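Local coordinates for acyl-CoA dehydrogenase domain protein Tcur3481 (Thermomonospora curvata, PDB 6WY9) that probably works as an FAD-dependent acyl-CoA dehydrogenase, using bound flavin to oxidise an acyl-CoA thioester, at residues E33-E36 with S37-D40; E76-R80 with H81-V85; R189-T192 with T193-M197. All coordinates share one frame; numbering follows the deposited sequence.

Contact 1. Residues E33-E36 with S37-D40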
loop_
_atom_site.group_PDB
_atom_site.type_symbol
_atom_site.label_atom_id
_atom_site.label_comp_id
_atom_site.label_asym_id
_atom_site.label_seq_id
_atom_site.Cartn_x
_atom_site.Cartn_y
_atom_site.Cartn_z
ATOM N N GLU B 33 20.818 -8.856 26.194
ATOM C CA GLU B 33 19.616 -8.025 26.209
ATOM C C GLU B 33 18.964 -7.969 27.599
ATOM O O GLU B 33 18.022 -7.202 27.788
ATOM C CB GLU B 33 18.627 -8.502 25.123
ATOM C CG GLU B 33 17.906 -9.794 25.521
ATOM C CD GLU B 33 17.140 -10.463 24.370
ATOM O OE1 GLU B 33 16.704 -11.650 24.547
ATOM O OE2 GLU B 33 16.987 -9.809 23.300
ATOM N N THR B 34 19.442 -8.744 28.572
ATOM C CA THR B 34 19.002 -8.635 29.959
ATOM C C THR B 34 20.071 -8.053 30.880
ATOM O O THR B 34 19.904 -8.085 32.110
ATOM C CB THR B 34 18.567 -10.003 30.499
ATOM O OG1 THR B 34 19.648 -10.938 30.352
ATOM C CG2 THR B 34 17.333 -10.492 29.711
ATOM N N SER B 35 21.163 -7.536 30.331
ATOM C CA SER B 35 22.219 -6.937 31.141
ATOM C C SER B 35 21.893 -5.467 31.402
ATOM O O SER B 35 20.949 -4.913 30.838
ATOM C CB SER B 35 23.552 -7.024 30.411
ATOM O OG SER B 35 23.407 -6.285 29.202
ATOM N N GLU B 36 22.748 -4.808 32.187
ATOM C CA GLU B 36 22.537 -3.395 32.499
ATOM C C GLU B 36 22.816 -2.506 31.293
ATOM O O GLU B 36 22.108 -1.520 31.055
ATOM C CB GLU B 36 23.424 -2.976 33.669
ATOM C CG GLU B 36 23.151 -3.735 34.929
ATOM C CD GLU B 36 21.865 -3.292 35.597
ATOM O OE1 GLU B 36 20.778 -3.726 35.147
ATOM O OE2 GLU B 36 21.943 -2.498 36.566
ATOM N N SER B 37 23.847 -2.825 30.533
ATOM C CA SER B 37 24.290 -1.948 29.467
ATOM C C SER B 37 23.604 -2.247 28.152
ATOM O O SER B 37 23.606 -1.382 27.263
ATOM C CB SER B 37 25.801 -2.088 29.266
ATOM O OG SER B 37 26.067 -3.334 28.622
ATOM N N ARG B 38 23.069 -3.462 27.992
ATOM C CA ARG B 38 22.595 -3.970 26.702
ATOM C C ARG B 38 23.689 -3.929 25.626
ATOM O O ARG B 38 23.387 -3.927 24.431
ATOM C CB ARG B 38 21.343 -3.196 26.242
ATOM C CG ARG B 38 20.322 -3.051 27.384
ATOM C CD ARG B 38 19.860 -4.464 27.730
ATOM N NE ARG B 38 18.963 -4.534 28.886
ATOM C CZ ARG B 38 17.639 -4.367 28.826
ATOM N NH1 ARG B 38 17.050 -4.048 27.666
ATOM N NH2 ARG B 38 16.895 -4.503 29.919
ATOM N N ILE B 39 24.962 -3.941 26.016
ATOM C CA ILE B 39 26.072 -3.863 25.073
ATOM C C ILE B 39 26.991 -5.060 25.288
ATOM O O ILE B 39 27.441 -5.316 26.419
ATOM C CB ILE B 39 26.884 -2.564 25.247
ATOM C CG1 ILE B 39 26.030 -1.319 24.887
ATOM C CG2 ILE B 39 28.164 -2.670 24.402
ATOM C CD1 ILE B 39 26.725 0.048 25.120
ATOM N N ASP B 40 27.363 -5.720 24.205
ATOM C CA ASP B 40 28.237 -6.883 24.316
ATOM C C ASP B 40 29.669 -6.380 24.233
ATOM O O ASP B 40 30.166 -6.078 23.142
ATOM C CB ASP B 40 27.925 -7.890 23.221
ATOM C CG ASP B 40 28.718 -9.186 23.338
ATOM O OD1 ASP B 40 29.750 -9.234 24.035
ATOM O OD2 ASP B 40 28.262 -10.183 22.720
#

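Contact 2. Residues E76-R80 with H81-V85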
loop_
_atom_site.group_PDB
_atom_site.type_symbol
_atom_site.label_atom_id
_atom_site.label_comp_id
_atom_site.label_asym_id
_atom_site.label_seq_id
_atom_site.Cartn_x
_atom_site.Cartn_y
_atom_site.Cartn_z
ATOM N N GLU B 76 25.716 -3.252 7.774
ATOM C CA GLU B 76 24.785 -4.170 7.155
ATOM C C GLU B 76 24.961 -5.579 7.722
ATOM O O GLU B 76 23.972 -6.256 8.050
ATOM C CB GLU B 76 24.952 -4.153 5.632
ATOM C CG GLU B 76 24.027 -5.148 4.958
ATOM C CD GLU B 76 24.144 -5.187 3.427
ATOM O OE1 GLU B 76 24.958 -4.442 2.841
ATOM O OE2 GLU B 76 23.404 -5.985 2.807
ATOM N N GLU B 77 26.202 -6.047 7.859
ATOM C CA GLU B 77 26.394 -7.331 8.540
ATOM C C GLU B 77 25.898 -7.284 9.972
ATOM O O GLU B 77 25.372 -8.277 10.475
ATOM C CB GLU B 77 27.867 -7.757 8.577
ATOM C CG GLU B 77 28.288 -8.466 7.364
ATOM C CD GLU B 77 27.407 -9.659 6.983
ATOM O OE1 GLU B 77 27.123 -10.601 7.776
ATOM O OE2 GLU B 77 27.038 -9.651 5.828
ATOM N N GLN B 78 26.136 -6.179 10.675
ATOM C CA GLN B 78 25.636 -6.107 12.041
ATOM C C GLN B 78 24.120 -6.283 12.082
ATOM O O GLN B 78 23.596 -7.065 12.890
ATOM C CB GLN B 78 26.039 -4.798 12.718
ATOM C CG GLN B 78 25.232 -4.634 14.009
ATOM C CD GLN B 78 25.312 -3.279 14.634
ATOM O OE1 GLN B 78 25.528 -2.251 13.956
ATOM N NE2 GLN B 78 25.079 -3.234 15.938
ATOM N N GLY B 79 23.388 -5.577 11.209
ATOM C CA GLY B 79 21.936 -5.727 11.206
ATOM C C GLY B 79 21.479 -7.124 10.835
ATOM O O GLY B 79 20.464 -7.612 11.347
ATOM N N ARG B 80 22.225 -7.805 9.958
ATOM C CA ARG B 80 21.866 -9.180 9.600
ATOM C C ARG B 80 21.760 -10.094 10.820
ATOM O O ARG B 80 21.022 -11.090 10.799
ATOM C CB ARG B 80 22.909 -9.735 8.649
ATOM C CG ARG B 80 22.419 -10.019 7.303
ATOM C CD ARG B 80 23.586 -10.415 6.442
ATOM N NE ARG B 80 23.338 -10.058 5.058
ATOM C CZ ARG B 80 23.911 -9.039 4.427
ATOM N NH1 ARG B 80 24.803 -8.256 5.043
ATOM N NH2 ARG B 80 23.596 -8.816 3.153
ATOM N N HIS B 81 22.509 -9.780 11.870
ATOM C CA HIS B 81 22.602 -10.598 13.084
ATOM C C HIS B 81 22.035 -9.928 14.328
ATOM O O HIS B 81 22.240 -10.452 15.424
ATOM C CB HIS B 81 24.070 -10.928 13.350
ATOM C CG HIS B 81 24.677 -11.725 12.252
ATOM N ND1 HIS B 81 25.415 -11.143 11.244
ATOM C CD2 HIS B 81 24.591 -13.036 11.957
ATOM C CE1 HIS B 81 25.791 -12.077 10.389
ATOM N NE2 HIS B 81 25.296 -13.235 10.794
ATOM N N VAL B 82 21.384 -8.759 14.180
ATOM C CA VAL B 82 20.880 -7.938 15.282
ATOM C C VAL B 82 21.919 -7.945 16.416
ATOM O O VAL B 82 21.607 -8.234 17.570
ATOM C CB VAL B 82 19.455 -8.393 15.715
ATOM C CG1 VAL B 82 18.412 -8.045 14.553
ATOM C CG2 VAL B 82 19.357 -9.893 15.999
ATOM N N ALA B 83 23.171 -7.648 16.087
ATOM C CA ALA B 83 24.253 -7.863 17.055
ATOM C C ALA B 83 24.329 -6.668 17.999
ATOM O O ALA B 83 24.408 -5.519 17.528
ATOM C CB ALA B 83 25.593 -8.059 16.365
ATOM N N PRO B 84 24.249 -6.889 19.328
ATOM C CA PRO B 84 24.110 -5.741 20.255
ATOM C C PRO B 84 25.413 -5.012 20.575
ATOM O O PRO B 84 26.006 -5.156 21.648
ATOM C CB PRO B 84 23.503 -6.400 21.502
ATOM C CG PRO B 84 24.113 -7.809 21.504
ATOM C CD PRO B 84 24.044 -8.184 20.022
ATOM N N VAL B 85 25.861 -4.165 19.647
ATOM C CA VAL B 85 26.989 -3.252 19.911
ATOM C C VAL B 85 26.684 -1.899 19.279
ATOM O O VAL B 85 26.068 -1.817 18.221
ATOM C CB VAL B 85 28.332 -3.785 19.338
ATOM C CG1 VAL B 85 29.013 -4.749 20.276
ATOM C CG2 VAL B 85 28.126 -4.441 17.958
#

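Contact 3. Residues R189-T192 with T193-M197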
loop_
_atom_site.group_PDB
_atom_site.type_symbol
_atom_site.label_atom_id
_atom_site.label_comp_id
_atom_site.label_asym_id
_atom_site.label_seq_id
_atom_site.Cartn_x
_atom_site.Cartn_y
_atom_site.Cartn_z
ATOM N N ARG B 189 18.278 6.561 32.406
ATOM C CA ARG B 189 18.234 5.395 31.536
ATOM C C ARG B 189 16.796 5.127 31.089
ATOM O O ARG B 189 15.850 5.267 31.870
ATOM C CB ARG B 189 18.804 4.203 32.275
ATOM C CG ARG B 189 20.256 4.424 32.664
ATOM C CD ARG B 189 20.742 3.501 33.784
ATOM N NE ARG B 189 20.272 2.115 33.665
ATOM C CZ ARG B 189 20.906 1.166 32.980
ATOM N NH1 ARG B 189 22.039 1.471 32.334
ATOM N NH2 ARG B 189 20.417 -0.086 32.936
ATOM N N THR B 190 16.625 4.745 29.828
ATOM C CA THR B 190 15.289 4.453 29.313
ATOM C C THR B 190 15.403 3.309 28.308
ATOM O O THR B 190 16.245 3.346 27.407
ATOM C CB THR B 190 14.645 5.718 28.695
ATOM O OG1 THR B 190 13.278 5.472 28.348
ATOM C CG2 THR B 190 15.397 6.227 27.475
ATOM N N GLU B 191 14.595 2.273 28.488
ATOM C CA GLU B 191 14.638 1.118 27.590
ATOM C C GLU B 191 13.770 1.332 26.354
ATOM O O GLU B 191 12.585 1.649 26.470
ATOM C CB GLU B 191 14.186 -0.153 28.318
ATOM C CG GLU B 191 14.470 -1.401 27.481
ATOM C CD GLU B 191 13.903 -2.667 28.095
ATOM O OE1 GLU B 191 13.059 -2.556 29.000
ATOM O OE2 GLU B 191 14.304 -3.777 27.687
ATOM N N THR B 192 14.330 1.072 25.170
ATOM C CA THR B 192 13.594 1.288 23.934
ATOM C C THR B 192 13.090 -0.032 23.312
ATOM O O THR B 192 13.446 -1.129 23.714
ATOM C CB THR B 192 14.481 2.052 22.935
ATOM O OG1 THR B 192 15.563 1.209 22.544
ATOM C CG2 THR B 192 15.062 3.292 23.599
ATOM N N THR B 193 12.288 0.124 22.271
ATOM C CA THR B 193 11.722 -1.004 21.540
ATOM C C THR B 193 12.752 -2.081 21.241
ATOM O O THR B 193 12.513 -3.266 21.476
ATOM C CB THR B 193 11.134 -0.473 20.225
ATOM O OG1 THR B 193 10.057 0.423 20.514
ATOM C CG2 THR B 193 10.631 -1.634 19.351
ATOM N N SER B 194 13.910 -1.687 20.696
ATOM C CA SER B 194 14.945 -2.663 20.354
ATOM C C SER B 194 15.584 -3.330 21.574
ATOM O O SER B 194 16.384 -4.268 21.407
ATOM C CB SER B 194 16.032 -1.967 19.513
ATOM O OG SER B 194 16.784 -1.086 20.338
ATOM N N ARG B 195 15.292 -2.866 22.790
ATOM C CA ARG B 195 15.922 -3.336 24.047
ATOM C C ARG B 195 17.285 -2.681 24.270
ATOM O O ARG B 195 18.047 -3.156 25.148
ATOM C CB ARG B 195 16.151 -4.853 24.153
ATOM C CG ARG B 195 14.952 -5.759 24.016
ATOM C CD ARG B 195 14.189 -5.751 25.300
ATOM N NE ARG B 195 13.178 -6.800 25.404
ATOM C CZ ARG B 195 12.400 -6.931 26.473
ATOM N NH1 ARG B 195 11.481 -7.893 26.520
ATOM N NH2 ARG B 195 12.550 -6.079 27.496
ATOM N N ASP B 196 17.646 -1.656 23.490
ATOM C CA ASP B 196 18.798 -0.841 23.843
ATOM C C ASP B 196 18.507 -0.149 25.169
ATOM O O ASP B 196 17.348 0.036 25.554
ATOM C CB ASP B 196 19.069 0.210 22.742
ATOM C CG ASP B 196 20.283 1.113 23.057
ATOM O OD1 ASP B 196 21.358 0.560 23.401
ATOM O OD2 ASP B 196 20.180 2.385 22.936
ATOM N N MET B 197 19.553 0.250 25.868
ATOM C CA MET B 197 19.371 1.109 27.031
ATOM C C MET B 197 19.857 2.513 26.640
ATOM O O MET B 197 21.065 2.778 26.614
ATOM C CB MET B 197 20.097 0.575 28.252
ATOM C CG MET B 197 19.668 1.260 29.558
ATOM S SD MET B 197 17.914 0.954 29.998
ATOM C CE MET B 197 17.823 -0.822 30.323
HETATM O O HOH W 1 18.075 3.213 21.542
#

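Contact 1. Residues E33-E36 with S37-D40
Arg-38 reaches back along its own loop to the carbonyl groups of Ser-35 and Glu-33, closing the turn that follows helix 26-33. Its CG stands opposite the carbonyl carbon (chi1 -47°), and a second bend at chi2 (-64°) swings the rest of the chain over the preceding residues. NE then gives its hydrogen to Ser-35 O at 2.8 Å; donor and acceptor each lie in the plane of the other's group, so the bond fixes the guanidinium in rotation as well as in place. Glu-33 O is used differently: it lies over the centre of one guanidinium face, 3.0 Å from Arg-38 CZ, too poorly angled for a hydrogen bond but probably attracted by the positive charge. Arginine suits this place because its flat cation can meet oxygens at its edge, through N-H, and over its face, through charge.

Two serines tighten the backbone. Ser-35 OG, set between its own backbone N and carbonyl carbon (chi1 61°), accepts a weak bond of 3.1 Å from Arg-38 N while bonding to Val-32 O of the helix. Ser-37 OG receives Ile-39 N at 2.9 Å, forming an ST turn. Both are short side chains whose hydroxyls can serve backbone groups close by. Farther on, Asp-40 is the N-cap of helix 41-49, and Glu-33 turns outward to Arg-30 and Arg-332.

The loop thus holds its shape through polar groups binding backbone, and it leaves Arg-38 NH1 to be taken up by Glu-191 and the carbonyl of Arg-195, where the charge is probably balanced.

Contact 2. Residues E76-R80 with H81-V85
A Schellman motif ends helix 67-80: Ala-83 N reaches Gln-78 O at 3.3 Å, and Val-82 N reaches Gly-79 O. Val-82 is the C-prime residue with positive phi, uncommon for a beta-branched side chain; its methyls are used in packing. The side chain of Gln-78 adds a second tie. With CG trans to the backbone N (chi1 167°) and the chain extended, NE2 meets Ala-83 O at 2.9 Å on an almost straight line (172°), in the plane of its own amide, and makes a weak bond to Val-85 O. Were the amide missing, as with an alanine here, Ala-83 O would keep the bond from Val-85 N but lose this one, Val-85 O would lose a weak donor, and the loop would probably be freer to shift. His-81 ND1 donates a hydrogen bond to Glu-77 O at 3.0 Å, while Glu-77 OE1 lies at the ring edge, 3.3 Å from His-81 CE1. Salt bridges join Glu-77 OE2 to Arg-80 NH1 and Arg-17, and Arg-80 NH2 to Glu-76, the last with a weak hydrogen bond.

Helix 5-23 packs on Gln-78 and Ala-83 through Phe-20, helix 330-340 covers Val-82 with Tyr-333 and Trp-336, and helix 41-49 receives Val-85 among Leu-43, Trp-44 and Leu-47.

Contact 3. Residues R189-T192 with T193-M197
With CG anti to its backbone N (chi1 -169°) and the chain beyond CG extended, Glu-191 runs toward the turn, where Arg-195, bent at chi2 (-78°), comes to meet it. Arg-195 NH2 donates to Glu-191 OE2 at 2.9 Å, nearly straight (166°) and in the guanidinium plane, reaching the syn side of the carboxylate from somewhat out of its plane. Met-197, folded at both chi2 and chi3, crosses Arg-189 at about a right angle and sets its CG over one guanidinium face, 3.6 Å from Arg-189 CZ. A flexible thioether chain fits this spot, since it can lie against the flat cation and still place SD beside the strand backbone, 3.9 Å from Glu-191 N.

Beneath these side chains the hairpin joins strands 185-191 and 197-203. A type I turn is closed by Arg-195 N to Thr-192 O at 2.7 Å, and Thr-192 N returns a bond to Asp-196 O at 3.2 Å; with Arg-195 at positive phi, the pattern is a G1 beta bulge. Asp-196 O also receives a CA-H contact from Glu-191. A water donates to Asp-196 OD2 at 2.7 Å and weakly to Thr-192 OG1, whose hydroxyl is bonded to Gln-339 of helix 330-340, while Asp-196 OD1 pairs with Ser-156.

Glu-191 OE2 has a second arginine partner, Arg-38, which should help keep it ionised. Arg-189 NH2 goes to Glu-36 O. A chain of another protein in the assembly binds the hydroxyls of Thr-190 and Thr-193 and the backbone of Glu-191, Thr-192 and Thr-193, so this charge-braced hairpin forms part of an interface between subunits.

How the contacts relate
Along the chain the contacts come in series: contact 1, between helices 26-33 and 41-49, then contact 2 at the end of helix 67-80, then contact 3 on the hairpin of the beta-sheet. Contact 1 is the middle piece, centre to centre about 15 Å from contact 2 and about 10 Å from contact 3. Asp-40 N probably bonds to Pro-84 O at 2.9 Å, and Arg-38 CG packs on Met-197 N. Contacts 2 and 3 do not touch, their nearest atoms about 7 Å apart, yet helix 330-340 packs on both. The loop 33-40 therefore joins the N-terminal helices to the sheet, away from the annotated flavin sites.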